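Local structure of NAD(P)H-hydrate epimerase (Saccharomyces cerevisiae, 1JZT) at residues 30-35 with 71-76; 42-47 with 84-89; 59-64 with 132-137; 65-70 with 139-144. The protein catalyses the epimerisation of the R and S forms of NAD(P)HX, hydrated and damaged NAD(P)H, so that a dehydratase specific for the S form can repair both. All blocks are in the same frame, centred on the assembly; numbering follows the deposited sequence.

Contact 1: 30-35 with 71-76; sequences QLMELA and GGDGLV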
# COMPACT_ATOMS: atom_id res chain seq x y z
N GLN A 30 1.08 2.54 -15.90
CA GLN A 30 2.00 1.42 -15.76
C GLN A 30 2.54 1.30 -14.34
O GLN A 30 2.48 0.23 -13.73
CB GLN A 30 3.20 1.58 -16.69
CG GLN A 30 2.91 1.36 -18.17
CD GLN A 30 4.09 1.82 -19.01
OE1 GLN A 30 4.24 3.01 -19.27
NE2 GLN A 30 4.94 0.88 -19.42
N LEU A 31 3.09 2.39 -13.82
CA LEU A 31 3.68 2.36 -12.48
C LEU A 31 2.68 1.96 -11.39
O LEU A 31 3.01 1.18 -10.50
CB LEU A 31 4.30 3.72 -12.16
CG LEU A 31 5.45 4.14 -13.09
CD1 LEU A 31 6.07 5.44 -12.57
CD2 LEU A 31 6.52 3.04 -13.15
N MSE A 32 1.47 2.51 -11.47
CA MSE A 32 0.44 2.21 -10.50
C MSE A 32 -0.01 0.75 -10.59
O MSE A 32 -0.27 0.10 -9.57
CB MSE A 32 -0.75 3.17 -10.71
CG MSE A 32 -1.83 3.08 -9.64
SE MSE A 32 -2.92 4.71 -9.61
CE MSE A 32 -1.61 5.90 -8.83
N GLU A 33 -0.10 0.23 -11.81
CA GLU A 33 -0.50 -1.16 -12.01
C GLU A 33 0.57 -2.07 -11.41
O GLU A 33 0.26 -3.01 -10.67
CB GLU A 33 -0.64 -1.46 -13.50
CG GLU A 33 -1.20 -2.83 -13.82
CD GLU A 33 -2.60 -3.04 -13.28
OE1 GLU A 33 -3.37 -2.06 -13.14
OE2 GLU A 33 -2.95 -4.21 -13.01
N LEU A 34 1.83 -1.78 -11.72
CA LEU A 34 2.93 -2.58 -11.20
C LEU A 34 3.03 -2.45 -9.68
O LEU A 34 3.26 -3.44 -8.99
CB LEU A 34 4.25 -2.15 -11.86
CG LEU A 34 4.43 -2.47 -13.35
CD1 LEU A 34 5.75 -1.89 -13.84
CD2 LEU A 34 4.40 -3.97 -13.58
N ALA A 35 2.84 -1.24 -9.16
CA ALA A 35 2.90 -1.02 -7.71
C ALA A 35 1.78 -1.77 -6.99
O ALA A 35 2.02 -2.46 -6.00
CB ALA A 35 2.81 0.47 -7.40
N GLY A 71 -3.89 5.73 -2.61
CA GLY A 71 -5.18 5.09 -2.76
C GLY A 71 -5.29 4.40 -4.11
O GLY A 71 -5.86 3.31 -4.21
N GLY A 72 -4.74 5.02 -5.15
CA GLY A 72 -4.78 4.42 -6.47
C GLY A 72 -4.10 3.07 -6.48
O GLY A 72 -4.60 2.11 -7.07
N ASP A 73 -2.94 3.00 -5.82
CA ASP A 73 -2.19 1.74 -5.73
C ASP A 73 -3.08 0.70 -5.06
O ASP A 73 -3.05 -0.48 -5.41
CB ASP A 73 -0.90 1.92 -4.91
CG ASP A 73 0.16 2.76 -5.63
OD1 ASP A 73 0.01 3.04 -6.83
OD2 ASP A 73 1.15 3.14 -4.98
N GLY A 74 -3.86 1.14 -4.08
CA GLY A 74 -4.75 0.23 -3.38
C GLY A 74 -5.86 -0.31 -4.27
O GLY A 74 -6.25 -1.47 -4.15
N LEU A 75 -6.39 0.54 -5.15
CA LEU A 75 -7.47 0.13 -6.05
C LEU A 75 -6.97 -0.98 -6.98
O LEU A 75 -7.71 -1.92 -7.29
CB LEU A 75 -7.96 1.33 -6.88
CG LEU A 75 -8.52 2.51 -6.08
CD1 LEU A 75 -9.03 3.61 -7.02
CD2 LEU A 75 -9.63 2.02 -5.18
N VAL A 76 -5.72 -0.87 -7.42
CA VAL A 76 -5.11 -1.88 -8.29
C VAL A 76 -4.93 -3.17 -7.48
O VAL A 76 -5.27 -4.26 -7.92
CB VAL A 76 -3.72 -1.41 -8.79
CG1 VAL A 76 -2.98 -2.57 -9.46
CG2 VAL A 76 -3.88 -0.26 -9.77
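Met32, a selenomethionine, reaches from helix 28-46 across to Gly72 and Asp73 of helix 69-83. Its CB stands 4.0 Å from OD1 of Asp73. CG, set anti to the backbone N (chi1 -173°), comes closer, 3.4 Å from that same oxygen. The extended chi2 then carries SE to within 3.7 Å of CA of Gly72, where a beta carbon on the glycine would collide with it. The bend at chi3 brings CE, at the tip, back to 3.8 Å from Asp73 OD1. The two helices cross at -60° with 8.1 Å between the axes of these short segments, an approach that the bare Gly72 allows. Both belong to the Rossmann-like alpha/beta domain of the NnrE/AIBP family, and Gly71, Gly72 and Asp73 are predicted to bind NADPHX. The Asp73 carboxylate also meets the methyl of Ala35, with no hydrogen bond between the two segments. One turn further along, Val76 CG2 lies 3.6 Å from Met32 O. Val76 CG1 lies 3.5 Å from Glu33 O. The Glu33 carboxylate bends over the same valine, its charge taken up by a salt bridge to Arg79 and a hydrogen bond to His80.

Contact 2: 42-47 with 84-89; sequences AVCRQF and FGYNPV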
# COMPACT_ATOMS: atom_id res chain seq x y z
N ALA A 42 2.50 -9.31 -2.08
CA ALA A 42 3.00 -9.36 -0.69
C ALA A 42 1.93 -9.92 0.25
O ALA A 42 2.23 -10.72 1.15
CB ALA A 42 3.42 -7.95 -0.21
N VAL A 43 0.69 -9.51 0.04
CA VAL A 43 -0.42 -9.98 0.86
C VAL A 43 -0.61 -11.49 0.67
O VAL A 43 -0.79 -12.23 1.63
CB VAL A 43 -1.73 -9.26 0.48
CG1 VAL A 43 -2.91 -9.92 1.18
CG2 VAL A 43 -1.63 -7.80 0.86
N CYS A 44 -0.59 -11.92 -0.59
CA CYS A 44 -0.75 -13.33 -0.91
C CYS A 44 0.39 -14.15 -0.32
O CYS A 44 0.19 -15.27 0.15
CB CYS A 44 -0.79 -13.50 -2.44
SG CYS A 44 -0.97 -15.20 -3.04
N ARG A 45 1.60 -13.60 -0.31
CA ARG A 45 2.75 -14.34 0.22
C ARG A 45 2.76 -14.38 1.74
O ARG A 45 3.20 -15.37 2.34
CB ARG A 45 4.04 -13.72 -0.30
CG ARG A 45 5.26 -14.57 -0.04
CD ARG A 45 6.40 -14.21 -0.98
NE ARG A 45 6.08 -14.49 -2.38
CZ ARG A 45 6.92 -14.24 -3.38
NH1 ARG A 45 8.11 -13.70 -3.14
NH2 ARG A 45 6.57 -14.52 -4.63
N GLN A 46 2.25 -13.32 2.37
CA GLN A 46 2.19 -13.22 3.82
C GLN A 46 0.99 -13.99 4.38
O GLN A 46 1.04 -14.52 5.49
CB GLN A 46 2.09 -11.73 4.21
CG GLN A 46 2.35 -11.40 5.67
CD GLN A 46 3.78 -11.66 6.09
OE1 GLN A 46 4.72 -11.52 5.30
NE2 GLN A 46 3.97 -12.05 7.34
N PHE A 47 -0.09 -14.07 3.60
CA PHE A 47 -1.29 -14.79 4.03
C PHE A 47 -1.75 -15.81 2.99
O PHE A 47 -2.85 -15.70 2.43
CB PHE A 47 -2.42 -13.79 4.30
CG PHE A 47 -2.07 -12.74 5.32
CD1 PHE A 47 -1.97 -13.05 6.67
CD2 PHE A 47 -1.83 -11.43 4.92
CE1 PHE A 47 -1.64 -12.07 7.61
CE2 PHE A 47 -1.51 -10.44 5.84
CZ PHE A 47 -1.41 -10.76 7.19
N PHE A 84 -6.44 -13.29 -7.40
CA PHE A 84 -5.65 -14.25 -6.65
C PHE A 84 -6.47 -15.19 -5.77
O PHE A 84 -5.93 -16.12 -5.16
CB PHE A 84 -4.60 -13.54 -5.78
CG PHE A 84 -3.54 -12.81 -6.56
CD1 PHE A 84 -3.29 -13.12 -7.89
CD2 PHE A 84 -2.77 -11.81 -5.95
CE1 PHE A 84 -2.29 -12.46 -8.61
CE2 PHE A 84 -1.78 -11.14 -6.66
CZ PHE A 84 -1.54 -11.46 -8.00
N GLY A 85 -7.78 -14.95 -5.68
CA GLY A 85 -8.61 -15.83 -4.87
C GLY A 85 -9.10 -15.29 -3.54
O GLY A 85 -9.77 -16.00 -2.79
N TYR A 86 -8.77 -14.03 -3.24
CA TYR A 86 -9.21 -13.43 -1.98
C TYR A 86 -10.55 -12.73 -2.13
O TYR A 86 -11.08 -12.60 -3.23
CB TYR A 86 -8.16 -12.44 -1.46
CG TYR A 86 -6.84 -13.09 -1.10
CD1 TYR A 86 -5.95 -13.49 -2.09
CD2 TYR A 86 -6.50 -13.34 0.23
CE1 TYR A 86 -4.76 -14.14 -1.78
CE2 TYR A 86 -5.31 -13.99 0.56
CZ TYR A 86 -4.45 -14.39 -0.44
OH TYR A 86 -3.29 -15.06 -0.13
N ASN A 87 -11.09 -12.27 -1.00
CA ASN A 87 -12.37 -11.57 -0.97
C ASN A 87 -12.14 -10.12 -0.58
O ASN A 87 -12.48 -9.70 0.53
CB ASN A 87 -13.29 -12.24 0.04
CG ASN A 87 -13.50 -13.71 -0.25
OD1 ASN A 87 -13.97 -14.08 -1.33
ND2 ASN A 87 -13.14 -14.56 0.70
N PRO A 88 -11.56 -9.33 -1.49
CA PRO A 88 -11.30 -7.92 -1.18
C PRO A 88 -12.54 -7.03 -1.12
O PRO A 88 -13.49 -7.22 -1.87
CB PRO A 88 -10.33 -7.51 -2.29
CG PRO A 88 -10.82 -8.31 -3.45
CD PRO A 88 -11.11 -9.67 -2.85
N VAL A 89 -12.51 -6.08 -0.19
CA VAL A 89 -13.56 -5.09 0.00
C VAL A 89 -12.85 -3.75 0.13
O VAL A 89 -11.97 -3.58 0.99
CB VAL A 89 -14.39 -5.35 1.29
CG1 VAL A 89 -15.35 -4.19 1.53
CG2 VAL A 89 -15.17 -6.64 1.16
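The Tyr86 ring comes edge-on to the last turn of helix 28-46. Near its plane, at the edge, lies the carbonyl O of Phe47, while CB of Phe84 sits at another part of the rim. Cys44 SG is also at the edge, 5.4 Å from the ring centroid and 82° off the normal. The same sulfur stands 5.5 Å from the centroid of the Phe84 ring, obliquely, so it makes a sulfur-aromatic contact with each of the two rings. The Phe47 ring has CG of its neighbour Gln46 over one face, offset toward the rim.

Here two helix ends of the Rossmann-like fold are tied together: helix 28-46 gives way at Phe47, and helix 69-83 is closed by a Schellman motif with Gly85 at positive phi, after which the chain turns through Tyr86 into strand 88-91. Cys44 can reach both rings because its SG lies anti to the backbone N (chi1 179°), reaching out from the helix flank; CB meanwhile packs 4.1 Å from CE1 of Tyr86 and 4.4 Å from CD2 of Phe84. Behind the contact, Tyr86 leans on Val61 and Leu134, and Phe47 on Leu134 and Cys135, so both helix ends rest on strand 133-139, and Tyr86 on strand 60-65 as well.

A single hydrogen bond crosses the interface. The hydroxyl OH of Tyr86 donates to the carbonyl O of Phe47 at 2.7 Å, approaching from above the carbonyl plane, 49° out of it, and that OH also rests 3.2 Å from CA of Cys44.

Contact 3: 59-64 with 132-137; sequences KHVFVI and KTLCIV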
# COMPACT_ATOMS: atom_id res chain seq x y z
N LYS A 59 -13.17 -14.89 5.06
CA LYS A 59 -12.81 -13.56 5.54
C LYS A 59 -12.41 -12.66 4.37
O LYS A 59 -12.00 -13.14 3.31
CB LYS A 59 -11.67 -13.64 6.55
CG LYS A 59 -12.01 -14.39 7.83
CD LYS A 59 -10.95 -14.16 8.88
CE LYS A 59 -11.27 -14.87 10.18
NZ LYS A 59 -10.19 -14.68 11.18
N HIS A 60 -12.54 -11.36 4.58
CA HIS A 60 -12.22 -10.38 3.55
C HIS A 60 -10.90 -9.66 3.78
O HIS A 60 -10.34 -9.69 4.88
CB HIS A 60 -13.33 -9.33 3.48
CG HIS A 60 -14.71 -9.90 3.43
ND1 HIS A 60 -15.38 -10.33 4.56
CD2 HIS A 60 -15.54 -10.15 2.39
CE1 HIS A 60 -16.56 -10.81 4.21
NE2 HIS A 60 -16.69 -10.71 2.90
N VAL A 61 -10.38 -9.05 2.72
CA VAL A 61 -9.17 -8.25 2.81
C VAL A 61 -9.74 -6.83 2.69
O VAL A 61 -10.19 -6.43 1.61
CB VAL A 61 -8.18 -8.52 1.63
CG1 VAL A 61 -7.05 -7.49 1.67
CG2 VAL A 61 -7.59 -9.93 1.75
N PHE A 62 -9.74 -6.10 3.80
CA PHE A 62 -10.28 -4.74 3.82
C PHE A 62 -9.27 -3.71 3.35
O PHE A 62 -8.31 -3.40 4.05
CB PHE A 62 -10.76 -4.39 5.24
CG PHE A 62 -11.64 -3.17 5.31
CD1 PHE A 62 -12.77 -3.06 4.50
CD2 PHE A 62 -11.35 -2.13 6.19
CE1 PHE A 62 -13.60 -1.94 4.56
CE2 PHE A 62 -12.18 -0.99 6.26
CZ PHE A 62 -13.30 -0.90 5.45
N VAL A 63 -9.50 -3.18 2.15
CA VAL A 63 -8.61 -2.19 1.55
C VAL A 63 -9.15 -0.77 1.71
O VAL A 63 -10.22 -0.45 1.19
CB VAL A 63 -8.42 -2.47 0.03
CG1 VAL A 63 -7.47 -1.45 -0.58
CG2 VAL A 63 -7.90 -3.89 -0.17
N ILE A 64 -8.41 0.08 2.41
CA ILE A 64 -8.83 1.47 2.62
C ILE A 64 -8.00 2.37 1.70
O ILE A 64 -6.79 2.51 1.87
CB ILE A 64 -8.64 1.90 4.09
CG1 ILE A 64 -9.29 0.86 5.01
CG2 ILE A 64 -9.28 3.27 4.31
CD1 ILE A 64 -9.16 1.17 6.51
N LYS A 132 -14.42 -11.24 10.60
CA LYS A 132 -14.85 -10.88 9.25
C LYS A 132 -13.72 -10.48 8.31
O LYS A 132 -13.85 -10.58 7.09
CB LYS A 132 -15.87 -9.75 9.33
CG LYS A 132 -16.59 -9.50 8.01
CD LYS A 132 -17.93 -8.81 8.22
CE LYS A 132 -18.75 -8.80 6.94
NZ LYS A 132 -20.07 -8.13 7.11
N THR A 133 -12.60 -10.05 8.89
CA THR A 133 -11.47 -9.58 8.09
C THR A 133 -10.16 -10.32 8.35
O THR A 133 -9.76 -10.49 9.50
CB THR A 133 -11.27 -8.09 8.34
OG1 THR A 133 -12.41 -7.38 7.86
CG2 THR A 133 -10.01 -7.59 7.65
N LEU A 134 -9.50 -10.74 7.27
CA LEU A 134 -8.22 -11.45 7.34
C LEU A 134 -7.09 -10.46 7.62
O LEU A 134 -6.23 -10.71 8.47
CB LEU A 134 -7.96 -12.15 6.01
CG LEU A 134 -6.53 -12.64 5.75
CD1 LEU A 134 -6.17 -13.79 6.70
CD2 LEU A 134 -6.43 -13.10 4.30
N CYS A 135 -7.09 -9.36 6.89
CA CYS A 135 -6.08 -8.32 7.07
C CYS A 135 -6.60 -7.04 6.46
O CYS A 135 -7.54 -7.04 5.67
CB CYS A 135 -4.76 -8.71 6.41
SG CYS A 135 -4.78 -8.65 4.59
N ILE A 136 -5.97 -5.93 6.84
CA ILE A 136 -6.35 -4.62 6.36
C ILE A 136 -5.22 -4.02 5.55
O ILE A 136 -4.06 -4.07 5.96
CB ILE A 136 -6.68 -3.69 7.53
CG1 ILE A 136 -7.82 -4.29 8.36
CG2 ILE A 136 -7.07 -2.29 7.01
CD1 ILE A 136 -7.96 -3.67 9.75
N VAL A 137 -5.54 -3.47 4.39
CA VAL A 137 -4.54 -2.83 3.56
C VAL A 137 -4.68 -1.33 3.75
O VAL A 137 -5.71 -0.73 3.41
CB VAL A 137 -4.70 -3.15 2.07
CG1 VAL A 137 -3.65 -2.38 1.26
CG2 VAL A 137 -4.57 -4.64 1.83
O HOH W 1 -8.85 -11.64 11.70
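His60 and Lys132 cross obliquely, the imidazole turned so that its edge, not its face, meets the Lys132 carbonyl. ND1 donates to Lys132 O at 3.0 Å, with the oxygen close to the ring plane, and the backbone N of His60 reaches the same oxygen at 2.9 Å. CG of His60 lies anti to its carbonyl carbon (chi1 -48°), which brings ND1 round to the backbone N-H for this double grip; CG of Lys132 packs 3.7 Å from ND1. A leucine in place of His60 would probably leave Lys132 O with the backbone N-H alone from this strand and take away the ring that steadies the lysine stem.

Beyond the corner at Leu134, the strands run parallel in the central sheet of the Rossmann-like fold. Phe62 bonds strand 133-139 through both its N and its O, donating to Cys135 O and accepting from Val137 N at 2.8 Å, while Ile64 N meets Val137 O almost straight on (173°). On one face, Val63 and Val137 lie side by side, CG2 to CG2 4.0 Å, and Val61 CG1 crosses Val137 CG2 at 3.8 Å. On the other, Phe62 rises beside Thr133 and Ile136 and meets Tyr127, which also makes a cation-pi contact with Lys132. ND1 of His60 carries a proton in its bond, and the charge on Lys132 NZ, 5.8 Å from ND1, would at most modestly disfavour another on NE2.

Contact 4: 65-70 with 139-144; sequences AGPGNN and AIFGFS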
# COMPACT_ATOMS: atom_id res chain seq x y z
N ALA A 65 -8.67 2.98 0.72
CA ALA A 65 -8.00 3.83 -0.25
C ALA A 65 -8.10 5.33 0.00
O ALA A 65 -9.19 5.87 0.17
CB ALA A 65 -8.53 3.50 -1.65
N GLY A 66 -6.94 5.99 0.01
CA GLY A 66 -6.88 7.43 0.23
C GLY A 66 -7.28 8.17 -1.04
O GLY A 66 -7.51 7.54 -2.07
N PRO A 67 -7.34 9.51 -1.00
CA PRO A 67 -7.72 10.32 -2.16
C PRO A 67 -6.63 10.59 -3.19
O PRO A 67 -6.89 11.27 -4.19
CB PRO A 67 -8.23 11.60 -1.50
CG PRO A 67 -7.23 11.78 -0.39
CD PRO A 67 -7.05 10.36 0.17
N GLY A 68 -5.43 10.07 -2.97
CA GLY A 68 -4.37 10.32 -3.93
C GLY A 68 -3.73 9.07 -4.51
O GLY A 68 -4.37 8.02 -4.61
N ASN A 69 -2.47 9.20 -4.88
CA ASN A 69 -1.66 8.13 -5.46
C ASN A 69 -1.67 6.83 -4.65
O ASN A 69 -1.80 5.74 -5.20
CB ASN A 69 -0.22 8.62 -5.61
CG ASN A 69 0.70 7.58 -6.21
OD1 ASN A 69 0.60 7.28 -7.40
ND2 ASN A 69 1.60 7.03 -5.40
N ASN A 70 -1.49 6.95 -3.33
CA ASN A 70 -1.46 5.78 -2.46
C ASN A 70 -2.77 5.01 -2.61
O ASN A 70 -2.76 3.78 -2.75
CB ASN A 70 -1.25 6.21 -1.00
CG ASN A 70 -0.54 5.14 -0.17
OD1 ASN A 70 0.54 4.66 -0.54
ND2 ASN A 70 -1.12 4.79 0.98
N ALA A 139 -3.87 1.95 2.50
CA ALA A 139 -3.46 2.69 1.31
C ALA A 139 -4.03 4.11 1.41
O ALA A 139 -4.49 4.68 0.42
CB ALA A 139 -3.98 1.99 0.05
N ILE A 140 -4.00 4.68 2.61
CA ILE A 140 -4.53 6.03 2.82
C ILE A 140 -3.62 7.10 2.24
O ILE A 140 -3.98 7.74 1.24
CB ILE A 140 -4.79 6.33 4.33
CG1 ILE A 140 -6.00 5.54 4.83
CG2 ILE A 140 -5.15 7.80 4.52
CD1 ILE A 140 -5.82 4.07 4.81
N PHE A 141 -2.46 7.32 2.85
CA PHE A 141 -1.52 8.33 2.36
C PHE A 141 -0.12 7.78 2.13
O PHE A 141 0.36 6.95 2.90
CB PHE A 141 -1.43 9.52 3.33
CG PHE A 141 -2.67 10.37 3.35
CD1 PHE A 141 -3.19 10.90 2.18
CD2 PHE A 141 -3.33 10.62 4.55
CE1 PHE A 141 -4.34 11.68 2.19
CE2 PHE A 141 -4.48 11.40 4.58
CZ PHE A 141 -4.99 11.92 3.40
N GLY A 142 0.52 8.26 1.06
CA GLY A 142 1.85 7.82 0.71
C GLY A 142 2.97 8.76 1.14
O GLY A 142 2.76 9.65 1.97
N PHE A 143 4.15 8.59 0.55
CA PHE A 143 5.31 9.41 0.91
C PHE A 143 5.13 10.92 0.77
O PHE A 143 5.96 11.69 1.25
CB PHE A 143 6.54 8.94 0.11
CG PHE A 143 6.54 9.36 -1.33
CD1 PHE A 143 6.94 10.65 -1.69
CD2 PHE A 143 6.16 8.47 -2.33
CE1 PHE A 143 6.96 11.04 -3.03
CE2 PHE A 143 6.18 8.85 -3.67
CZ PHE A 143 6.58 10.14 -4.02
N SER A 144 4.04 11.34 0.12
CA SER A 144 3.75 12.76 -0.07
C SER A 144 2.93 13.32 1.10
O SER A 144 2.49 14.47 1.07
CB SER A 144 2.96 12.97 -1.36
OG SER A 144 1.70 12.33 -1.26
O HOH W 2 -3.87 8.53 -1.37
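The glycine-rich turn that follows strand 60-65, consistent with a Rossmann-type GxGxxG pattern, packs here against the loop leaving strand 133-139, Gly66 against Ile140 and Asn70 against Gly142. Gly66 N donates to Ala139 O at 2.8 Å, the last rung of the parallel pairing. Its CA then sits 3.1 Å from Ile140 O in a nearly straight CA-H...O contact (164° at the hydrogen), so close that any side chain at Gly66 would strike that oxygen. A water carries the link onward, accepting from Gly68 N and donating to Ile140 O, both at 2.7 Å. Nearby, Pro67 and Phe141 cross at about a right angle, CD 3.6 Å from CE1, and Phe153 joins them.

Asn70 makes the largest side-chain contribution. With CG anti to the backbone N (chi1 -151°), its amide lies along the 139-142 backbone: ND2 is 3.0 Å from Ala139 C, CB 3.4 Å from Gly142 N, and OD1 3.6 Å from Gly142 CA. ND2 also comes 3.2 Å from Phe141 O, at too poor an angle for a hydrogen bond. Without the amide, as with an alanine here, the potassium would probably be left one ligand short and the Ala139-Gly142 backbone without its packing partner. Asn70, Asp138 and Thr176 are the predicted potassium site; Thr176 OG1 also bonds Phe141 N, which ties this loop, predicted to bind NADPHX from Gly142 on, to a second of those ligands.

The first segments come along the chain in the order of contacts 1 to 4 and the second segments follow in the same order, so every pair of contacts interlocks. Contacts 1 and 2 both use helix 28-46 and lie about 15 Å apart between centres. Contacts 2 and 3, about 9 Å apart, join through neighbouring strands 88-91 and 60-65. Contact 4 continues contact 3 at the end of the same two strands, Ile64 O lying 3.0 Å from Ala139 N, and shares helix 69-83 with contact 1. Contacts 2 and 4, about 20 Å apart, mark opposite ends of helix 69-83: one is structural packing, while the other, with contact 1, holds predicted substrate-binding residues.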